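PDB 6WY9: acyl-CoA dehydrogenase domain protein Tcur3481 from Thermomonospora curvata, which binds FAD and probably acts as an acyl-CoA dehydrogenase. Local coordinates for residues B[221-235]-B[297-311]. Residues are numbered along the deposited sequence; the frame is centred on the assembly and turned at random.
Sequences DVARTALAAVQLGVA and ALVAKWWADEGGLNV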
ATOM      1  N   ASP B 221     -18.553  11.044 -17.724  1.00 43.35           N
ATOM      2  CA  ASP B 221     -17.378  11.831 -17.338  1.00 44.47           C
ATOM      3  C   ASP B 221     -17.713  12.912 -16.304  1.00 41.28           C
ATOM      4  O   ASP B 221     -16.958  13.134 -15.342  1.00 39.59           O
ATOM      5  CB  ASP B 221     -16.761  12.461 -18.572  1.00 49.18           C
ATOM      6  CG  ASP B 221     -15.898  11.475 -19.334  1.00 56.55           C
ATOM      7  OD1 ASP B 221     -15.590  10.396 -18.769  1.00 58.52           O
ATOM      8  OD2 ASP B 221     -15.532  11.791 -20.472  1.00 59.76           O
ATOM      9  N   VAL B 222     -18.818  13.622 -16.510  1.00 41.75           N
ATOM     10  CA  VAL B 222     -19.235  14.650 -15.562  1.00 41.35           C
ATOM     11  C   VAL B 222     -19.585  14.035 -14.216  1.00 40.75           C
ATOM     12  O   VAL B 222     -19.228  14.578 -13.163  1.00 39.81           O
ATOM     13  CB  VAL B 222     -20.421  15.442 -16.129  1.00 42.64           C
ATOM     14  CG1 VAL B 222     -21.066  16.314 -15.004  1.00 43.33           C
ATOM     15  CG2 VAL B 222     -19.983  16.261 -17.324  1.00 44.74           C
ATOM     16  N   ALA B 223     -20.322  12.917 -14.225  1.00 39.46           N
ATOM     17  CA  ALA B 223     -20.694  12.269 -12.960  1.00 38.35           C
ATOM     18  C   ALA B 223     -19.462  11.791 -12.196  1.00 38.66           C
ATOM     19  O   ALA B 223     -19.412  11.880 -10.957  1.00 36.25           O
ATOM     20  CB  ALA B 223     -21.613  11.075 -13.217  1.00 38.21           C
ATOM     21  N   ARG B 224     -18.489  11.219 -12.916  1.00 36.63           N
ATOM     22  CA  ARG B 224     -17.239  10.804 -12.275  1.00 36.96           C
ATOM     23  C   ARG B 224     -16.547  11.996 -11.625  1.00 37.10           C
ATOM     24  O   ARG B 224     -16.023  11.901 -10.495  1.00 36.56           O
ATOM     25  CB  ARG B 224     -16.309  10.145 -13.303  1.00 37.40           C
ATOM     26  CG  ARG B 224     -16.765   8.727 -13.762  1.00 37.34           C
ATOM     27  CD  ARG B 224     -15.859   8.104 -14.846  1.00 40.07           C
ATOM     28  NE  ARG B 224     -16.265   6.717 -15.200  1.00 40.14           N
ATOM     29  CZ  ARG B 224     -16.540   6.285 -16.433  1.00 46.20           C
ATOM     30  NH1 ARG B 224     -16.471   7.128 -17.477  1.00 47.54           N
ATOM     31  NH2 ARG B 224     -16.890   4.998 -16.633  1.00 43.42           N
ATOM     32  N   THR B 225     -16.494  13.117 -12.357  1.00 37.17           N
ATOM     33  CA  THR B 225     -15.864  14.337 -11.861  1.00 37.86           C
ATOM     34  C   THR B 225     -16.627  14.865 -10.656  1.00 39.17           C
ATOM     35  O   THR B 225     -16.035  15.215  -9.637  1.00 38.38           O
ATOM     36  CB  THR B 225     -15.806  15.367 -13.001  1.00 40.06           C
ATOM     37  OG1 THR B 225     -15.075  14.810 -14.102  1.00 40.92           O
ATOM     38  CG2 THR B 225     -15.136  16.656 -12.568  1.00 40.57           C
ATOM     39  N   ALA B 226     -17.959  14.887 -10.749  1.00 39.43           N
ATOM     40  CA  ALA B 226     -18.779  15.372  -9.649  1.00 38.17           C
ATOM     41  C   ALA B 226     -18.623  14.491  -8.402  1.00 37.11           C
ATOM     42  O   ALA B 226     -18.545  14.999  -7.274  1.00 37.22           O
ATOM     43  CB  ALA B 226     -20.249  15.435 -10.119  1.00 38.83           C
ATOM     44  N   LEU B 227     -18.623  13.165  -8.583  1.00 36.19           N
ATOM     45  CA  LEU B 227     -18.442  12.292  -7.438  1.00 38.26           C
ATOM     46  C   LEU B 227     -17.080  12.542  -6.808  1.00 36.75           C
ATOM     47  O   LEU B 227     -16.940  12.515  -5.590  1.00 36.74           O
ATOM     48  CB  LEU B 227     -18.576  10.807  -7.854  1.00 39.33           C
ATOM     49  CG  LEU B 227     -20.017  10.349  -8.133  1.00 42.34           C
ATOM     50  CD1 LEU B 227     -20.024   9.053  -9.085  1.00 41.08           C
ATOM     51  CD2 LEU B 227     -20.752  10.104  -6.797  1.00 42.70           C
ATOM     52  N   ALA B 228     -16.058  12.750  -7.633  1.00 37.19           N
ATOM     53  CA  ALA B 228     -14.750  13.066  -7.074  1.00 35.49           C
ATOM     54  C   ALA B 228     -14.788  14.380  -6.302  1.00 37.16           C
ATOM     55  O   ALA B 228     -14.114  14.504  -5.279  1.00 37.11           O
ATOM     56  CB  ALA B 228     -13.700  13.100  -8.166  1.00 35.13           C
ATOM     57  N   ALA B 229     -15.605  15.355  -6.732  1.00 35.22           N
ATOM     58  CA  ALA B 229     -15.691  16.595  -5.950  1.00 37.83           C
ATOM     59  C   ALA B 229     -16.269  16.338  -4.557  1.00 37.94           C
ATOM     60  O   ALA B 229     -15.761  16.863  -3.550  1.00 37.68           O
ATOM     61  CB  ALA B 229     -16.519  17.652  -6.697  1.00 38.18           C
ATOM     62  N   VAL B 230     -17.336  15.532  -4.473  1.00 38.60           N
ATOM     63  CA  VAL B 230     -17.928  15.232  -3.165  1.00 38.30           C
ATOM     64  C   VAL B 230     -16.904  14.501  -2.301  1.00 38.54           C
ATOM     65  O   VAL B 230     -16.734  14.788  -1.107  1.00 40.00           O
ATOM     66  CB  VAL B 230     -19.207  14.383  -3.336  1.00 37.67           C
ATOM     67  CG1 VAL B 230     -19.821  14.040  -1.951  1.00 35.21           C
ATOM     68  CG2 VAL B 230     -20.212  15.073  -4.279  1.00 37.62           C
ATOM     69  N   GLN B 231     -16.206  13.540  -2.905  1.00 35.17           N
ATOM     70  CA  GLN B 231     -15.253  12.750  -2.147  1.00 35.86           C
ATOM     71  C   GLN B 231     -14.143  13.636  -1.618  1.00 35.98           C
ATOM     72  O   GLN B 231     -13.638  13.426  -0.509  1.00 37.93           O
ATOM     73  CB  GLN B 231     -14.660  11.636  -3.027  1.00 36.79           C
ATOM     74  CG  GLN B 231     -13.820  10.600  -2.233  1.00 37.59           C
ATOM     75  CD  GLN B 231     -14.700   9.598  -1.525  1.00 39.14           C
ATOM     76  OE1 GLN B 231     -15.713   9.972  -0.913  1.00 40.83           O
ATOM     77  NE2 GLN B 231     -14.333   8.310  -1.604  1.00 37.34           N
ATOM     78  N   LEU B 232     -13.673  14.563  -2.441  1.00 34.95           N
ATOM     79  CA  LEU B 232     -12.665  15.486  -1.933  1.00 35.40           C
ATOM     80  C   LEU B 232     -13.169  16.173  -0.665  1.00 35.27           C
ATOM     81  O   LEU B 232     -12.420  16.306   0.312  1.00 35.36           O
ATOM     82  CB  LEU B 232     -12.322  16.523  -3.002  1.00 34.63           C
ATOM     83  CG  LEU B 232     -11.339  17.643  -2.580  1.00 35.84           C
ATOM     84  CD1 LEU B 232      -9.899  17.067  -2.162  1.00 34.36           C
ATOM     85  CD2 LEU B 232     -11.255  18.621  -3.764  1.00 37.13           C
ATOM     86  N   GLY B 233     -14.433  16.629  -0.665  1.00 34.51           N
ATOM     87  CA  GLY B 233     -14.958  17.307   0.510  1.00 34.46           C
ATOM     88  C   GLY B 233     -15.119  16.359   1.692  1.00 34.82           C
ATOM     89  O   GLY B 233     -14.763  16.694   2.831  1.00 35.96           O
ATOM     90  N   VAL B 234     -15.608  15.141   1.436  1.00 35.03           N
ATOM     91  CA  VAL B 234     -15.681  14.143   2.505  1.00 35.07           C
ATOM     92  C   VAL B 234     -14.308  13.929   3.137  1.00 35.72           C
ATOM     93  O   VAL B 234     -14.169  13.903   4.363  1.00 35.67           O
ATOM     94  CB  VAL B 234     -16.253  12.812   1.984  1.00 36.68           C
ATOM     95  CG1 VAL B 234     -16.156  11.734   3.088  1.00 36.04           C
ATOM     96  CG2 VAL B 234     -17.752  13.018   1.515  1.00 35.20           C
ATOM     97  N   ALA B 235     -13.286  13.699   2.317  1.00 35.37           N
ATOM     98  CA  ALA B 235     -11.982  13.371   2.899  1.00 33.80           C
ATOM     99  C   ALA B 235     -11.417  14.562   3.662  1.00 36.33           C
ATOM    100  O   ALA B 235     -10.814  14.394   4.726  1.00 39.03           O
ATOM    101  CB  ALA B 235     -10.993  12.928   1.806  1.00 31.57           C
ATOM    102  N   ALA B 297     -11.043  12.435 -16.256  1.00 43.03           N
ATOM    103  CA  ALA B 297     -12.134  12.156 -15.330  1.00 42.77           C
ATOM    104  C   ALA B 297     -11.913  10.851 -14.575  1.00 41.88           C
ATOM    105  O   ALA B 297     -12.181  10.778 -13.368  1.00 41.81           O
ATOM    106  CB  ALA B 297     -13.464  12.146 -16.101  1.00 43.43           C
ATOM    107  N   LEU B 298     -11.395   9.814 -15.265  1.00 39.09           N
ATOM    108  CA  LEU B 298     -11.095   8.547 -14.616  1.00 37.82           C
ATOM    109  C   LEU B 298      -9.951   8.668 -13.622  1.00 36.01           C
ATOM    110  O   LEU B 298      -9.958   7.971 -12.596  1.00 34.13           O
ATOM    111  CB  LEU B 298     -10.771   7.470 -15.669  1.00 39.22           C
ATOM    112  CG  LEU B 298     -12.002   6.733 -16.240  1.00 41.85           C
ATOM    113  CD1 LEU B 298     -11.641   5.927 -17.514  1.00 41.57           C
ATOM    114  CD2 LEU B 298     -12.626   5.807 -15.140  1.00 39.51           C
ATOM    115  N   VAL B 299      -8.944   9.501 -13.921  1.00 35.50           N
ATOM    116  CA  VAL B 299      -7.876   9.754 -12.958  1.00 34.78           C
ATOM    117  C   VAL B 299      -8.451  10.433 -11.717  1.00 35.94           C
ATOM    118  O   VAL B 299      -8.159  10.033 -10.586  1.00 35.27           O
ATOM    119  CB  VAL B 299      -6.736  10.599 -13.583  1.00 35.84           C
ATOM    120  CG1 VAL B 299      -5.790  11.127 -12.509  1.00 33.13           C
ATOM    121  CG2 VAL B 299      -5.906   9.766 -14.586  1.00 34.70           C
ATOM    122  N   ALA B 300      -9.276  11.468 -11.908  1.00 36.18           N
ATOM    123  CA  ALA B 300      -9.870  12.093 -10.725  1.00 36.55           C
ATOM    124  C   ALA B 300     -10.690  11.075  -9.945  1.00 34.70           C
ATOM    125  O   ALA B 300     -10.607  11.010  -8.717  1.00 35.44           O
ATOM    126  CB  ALA B 300     -10.728  13.291 -11.119  1.00 37.39           C
ATOM    127  N   LYS B 301     -11.463  10.250 -10.648  1.00 36.77           N
ATOM    128  CA  LYS B 301     -12.323   9.262  -9.985  1.00 35.42           C
ATOM    129  C   LYS B 301     -11.509   8.180  -9.286  1.00 36.84           C
ATOM    130  O   LYS B 301     -11.878   7.721  -8.190  1.00 35.79           O
ATOM    131  CB  LYS B 301     -13.286   8.651 -11.027  1.00 38.46           C
ATOM    132  CG  LYS B 301     -14.281   7.611 -10.471  1.00 40.14           C
ATOM    133  CD  LYS B 301     -15.119   8.223  -9.312  1.00 43.89           C
ATOM    134  CE  LYS B 301     -16.377   7.366  -9.028  1.00 47.57           C
ATOM    135  NZ  LYS B 301     -16.088   5.886  -8.943  1.00 49.75           N
ATOM    136  N   TRP B 302     -10.405   7.719  -9.904  1.00 34.82           N
ATOM    137  CA  TRP B 302      -9.589   6.716  -9.218  1.00 33.21           C
ATOM    138  C   TRP B 302      -9.003   7.278  -7.923  1.00 33.72           C
ATOM    139  O   TRP B 302      -8.987   6.591  -6.888  1.00 34.21           O
ATOM    140  CB  TRP B 302      -8.455   6.201 -10.127  1.00 32.94           C
ATOM    141  CG  TRP B 302      -7.547   5.247  -9.355  1.00 33.75           C
ATOM    142  CD1 TRP B 302      -7.777   3.920  -9.129  1.00 34.52           C
ATOM    143  CD2 TRP B 302      -6.313   5.562  -8.686  1.00 33.93           C
ATOM    144  NE1 TRP B 302      -6.760   3.369  -8.383  1.00 35.46           N
ATOM    145  CE2 TRP B 302      -5.836   4.355  -8.106  1.00 33.83           C
ATOM    146  CE3 TRP B 302      -5.546   6.739  -8.548  1.00 33.05           C
ATOM    147  CZ2 TRP B 302      -4.632   4.278  -7.397  1.00 32.79           C
ATOM    148  CZ3 TRP B 302      -4.334   6.666  -7.814  1.00 34.90           C
ATOM    149  CH2 TRP B 302      -3.909   5.440  -7.228  1.00 34.35           C
ATOM    150  N   TRP B 303      -8.487   8.513  -7.962  1.00 33.13           N
ATOM    151  CA  TRP B 303      -7.997   9.145  -6.727  1.00 34.74           C
ATOM    152  C   TRP B 303      -9.098   9.202  -5.666  1.00 34.90           C
ATOM    153  O   TRP B 303      -8.845   8.920  -4.488  1.00 35.45           O
ATOM    154  CB  TRP B 303      -7.454  10.548  -7.026  1.00 33.95           C
ATOM    155  CG  TRP B 303      -6.000  10.494  -7.348  1.00 34.42           C
ATOM    156  CD1 TRP B 303      -5.418  10.628  -8.588  1.00 35.51           C
ATOM    157  CD2 TRP B 303      -4.951  10.168  -6.440  1.00 33.48           C
ATOM    158  NE1 TRP B 303      -4.065  10.445  -8.492  1.00 35.14           N
ATOM    159  CE2 TRP B 303      -3.746  10.162  -7.180  1.00 35.31           C
ATOM    160  CE3 TRP B 303      -4.907   9.905  -5.056  1.00 33.63           C
ATOM    161  CZ2 TRP B 303      -2.502   9.898  -6.599  1.00 34.78           C
ATOM    162  CZ3 TRP B 303      -3.668   9.664  -4.452  1.00 34.30           C
ATOM    163  CH2 TRP B 303      -2.462   9.665  -5.228  1.00 35.45           C
ATOM    164  N   ALA B 304     -10.328   9.554  -6.081  1.00 35.10           N
ATOM    165  CA  ALA B 304     -11.477   9.526  -5.169  1.00 35.90           C
ATOM    166  C   ALA B 304     -11.690   8.132  -4.608  1.00 37.42           C
ATOM    167  O   ALA B 304     -11.937   7.966  -3.404  1.00 38.41           O
ATOM    168  CB  ALA B 304     -12.759   9.970  -5.908  1.00 34.24           C
ATOM    169  N   ASP B 305     -11.649   7.124  -5.491  1.00 35.01           N
ATOM    170  CA  ASP B 305     -11.986   5.756  -5.104  1.00 37.03           C
ATOM    171  C   ASP B 305     -10.928   5.168  -4.190  1.00 38.69           C
ATOM    172  O   ASP B 305     -11.238   4.345  -3.319  1.00 40.90           O
ATOM    173  CB  ASP B 305     -12.091   4.842  -6.331  1.00 37.78           C
ATOM    174  CG  ASP B 305     -13.187   5.255  -7.278  1.00 45.33           C
ATOM    175  OD1 ASP B 305     -14.097   5.952  -6.838  1.00 47.30           O
ATOM    176  OD2 ASP B 305     -13.115   4.816  -8.445  1.00 48.94           O
ATOM    177  N   GLU B 306      -9.662   5.501  -4.428  1.00 36.44           N
ATOM    178  CA  GLU B 306      -8.580   4.848  -3.694  1.00 37.17           C
ATOM    179  C   GLU B 306      -8.051   5.759  -2.591  1.00 36.24           C
ATOM    180  O   GLU B 306      -8.023   5.376  -1.421  1.00 35.84           O
ATOM    181  CB  GLU B 306      -7.450   4.448  -4.667  1.00 39.39           C
ATOM    182  CG  GLU B 306      -6.227   3.758  -4.028  1.00 40.91           C
ATOM    183  CD  GLU B 306      -6.515   2.312  -3.633  1.00 44.48           C
ATOM    184  OE1 GLU B 306      -7.393   1.657  -4.255  1.00 44.00           O
ATOM    185  OE2 GLU B 306      -5.861   1.839  -2.683  1.00 46.43           O
ATOM    186  N   GLY B 307      -7.624   6.958  -2.952  1.00 36.37           N
ATOM    187  CA  GLY B 307      -7.204   7.914  -1.933  1.00 38.04           C
ATOM    188  C   GLY B 307      -8.328   8.293  -0.971  1.00 36.76           C
ATOM    189  O   GLY B 307      -8.145   8.278   0.249  1.00 39.18           O
ATOM    190  N   GLY B 308      -9.508   8.615  -1.504  1.00 37.05           N
ATOM    191  CA  GLY B 308     -10.613   9.007  -0.626  1.00 35.86           C
ATOM    192  C   GLY B 308     -11.005   7.906   0.344  1.00 36.64           C
ATOM    193  O   GLY B 308     -11.249   8.159   1.532  1.00 34.37           O
ATOM    194  N   LEU B 309     -11.025   6.667  -0.138  1.00 34.81           N
ATOM    195  CA  LEU B 309     -11.337   5.547   0.733  1.00 36.65           C
ATOM    196  C   LEU B 309     -10.230   5.328   1.745  1.00 36.37           C
ATOM    197  O   LEU B 309     -10.517   5.025   2.910  1.00 34.58           O
ATOM    198  CB  LEU B 309     -11.557   4.270  -0.065  1.00 36.05           C
ATOM    199  CG  LEU B 309     -12.149   3.117   0.752  1.00 37.97           C
ATOM    200  CD1 LEU B 309     -13.469   3.638   1.457  1.00 37.74           C
ATOM    201  CD2 LEU B 309     -12.417   1.979  -0.195  1.00 37.08           C
ATOM    202  N   ASN B 310      -8.956   5.463   1.333  1.00 36.04           N
ATOM    203  CA  ASN B 310      -7.881   5.363   2.329  1.00 34.10           C
ATOM    204  C   ASN B 310      -8.066   6.402   3.434  1.00 35.22           C
ATOM    205  O   ASN B 310      -7.909   6.086   4.613  1.00 35.17           O
ATOM    206  CB  ASN B 310      -6.495   5.571   1.723  1.00 33.38           C
ATOM    207  CG  ASN B 310      -6.052   4.451   0.823  1.00 34.93           C
ATOM    208  OD1 ASN B 310      -6.582   3.312   0.844  1.00 32.23           O
ATOM    209  ND2 ASN B 310      -5.005   4.751   0.069  1.00 34.94           N
ATOM    210  N   VAL B 311      -8.330   7.658   3.066  1.00 34.98           N
ATOM    211  CA  VAL B 311      -8.459   8.698   4.092  1.00 34.45           C
ATOM    212  C   VAL B 311      -9.506   8.296   5.127  1.00 35.78           C
ATOM    213  O   VAL B 311      -9.241   8.331   6.332  1.00 34.05           O
ATOM    214  CB  VAL B 311      -8.789  10.072   3.477  1.00 35.29           C
ATOM    215  CG1 VAL B 311      -9.156  11.123   4.655  1.00 33.00           C
ATOM    216  CG2 VAL B 311      -7.618  10.597   2.564  1.00 34.10           C
TER
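Asp221 opens the contact with the methyl of Ala297 beside it, among polar atoms: OD1 lies 3.8 Å from Ala297 CB. Arg224 leaves the helix toward the partner and runs extended from CG to NE, side by side with Leu298; Leu298 CD2 comes to 3.8 Å from Arg224 NE, over one face of the guanidinium. At the edge of that group, in its plane, stands Asp221 OD1, a long salt bridge from NH1. Thr225 meets the same methyl, Ala297 CB lying 3.7 Å from Thr225 OG1, and that hydroxyl is itself turned back on its own helix, giving a hydrogen bond to Asp221 O. Because the backbone NH of Thr225 reaches the same oxygen from the opposite face of its plane, Asp221 O is gripped twice. Leu227 CD1 rests on Lys301 CE, alongside a lysine chain that bends at chi2 and again at chi4. These bends return NZ to Asp305 OD1, on its syn lone pair, while Thr343 O accepts a further hydrogen bond from the ammonium. The principle illustrated is close helix packing through small residues: in the helical C-terminal domain of the acyl-CoA dehydrogenase fold, segments 221-235 and 297-311, parts of helices 215-248 and 295-319, run in the same general direction at 35°, their axes 8.3 Å apart at closest approach. Ala228 is one of the small residues on which this rests, its CB meeting Ala304 CB at 4.0 Å. Gln231 adds the polar tie. Its CG is anti to the backbone N (chi1 -170°) and the chain then folds at chi2, bringing NE2 to Ala304 O, which lies in the amide plane. NE2 donates there at 3.0 Å, nearly straight (165°) but from above the carbonyl plane, and also bonds Gly337 O of helix 330-340. Gly308, without a side chain, lets Gln231 CG come close. Ala235, last in line, sets its CB against Val311 CG1 at 3.8 Å.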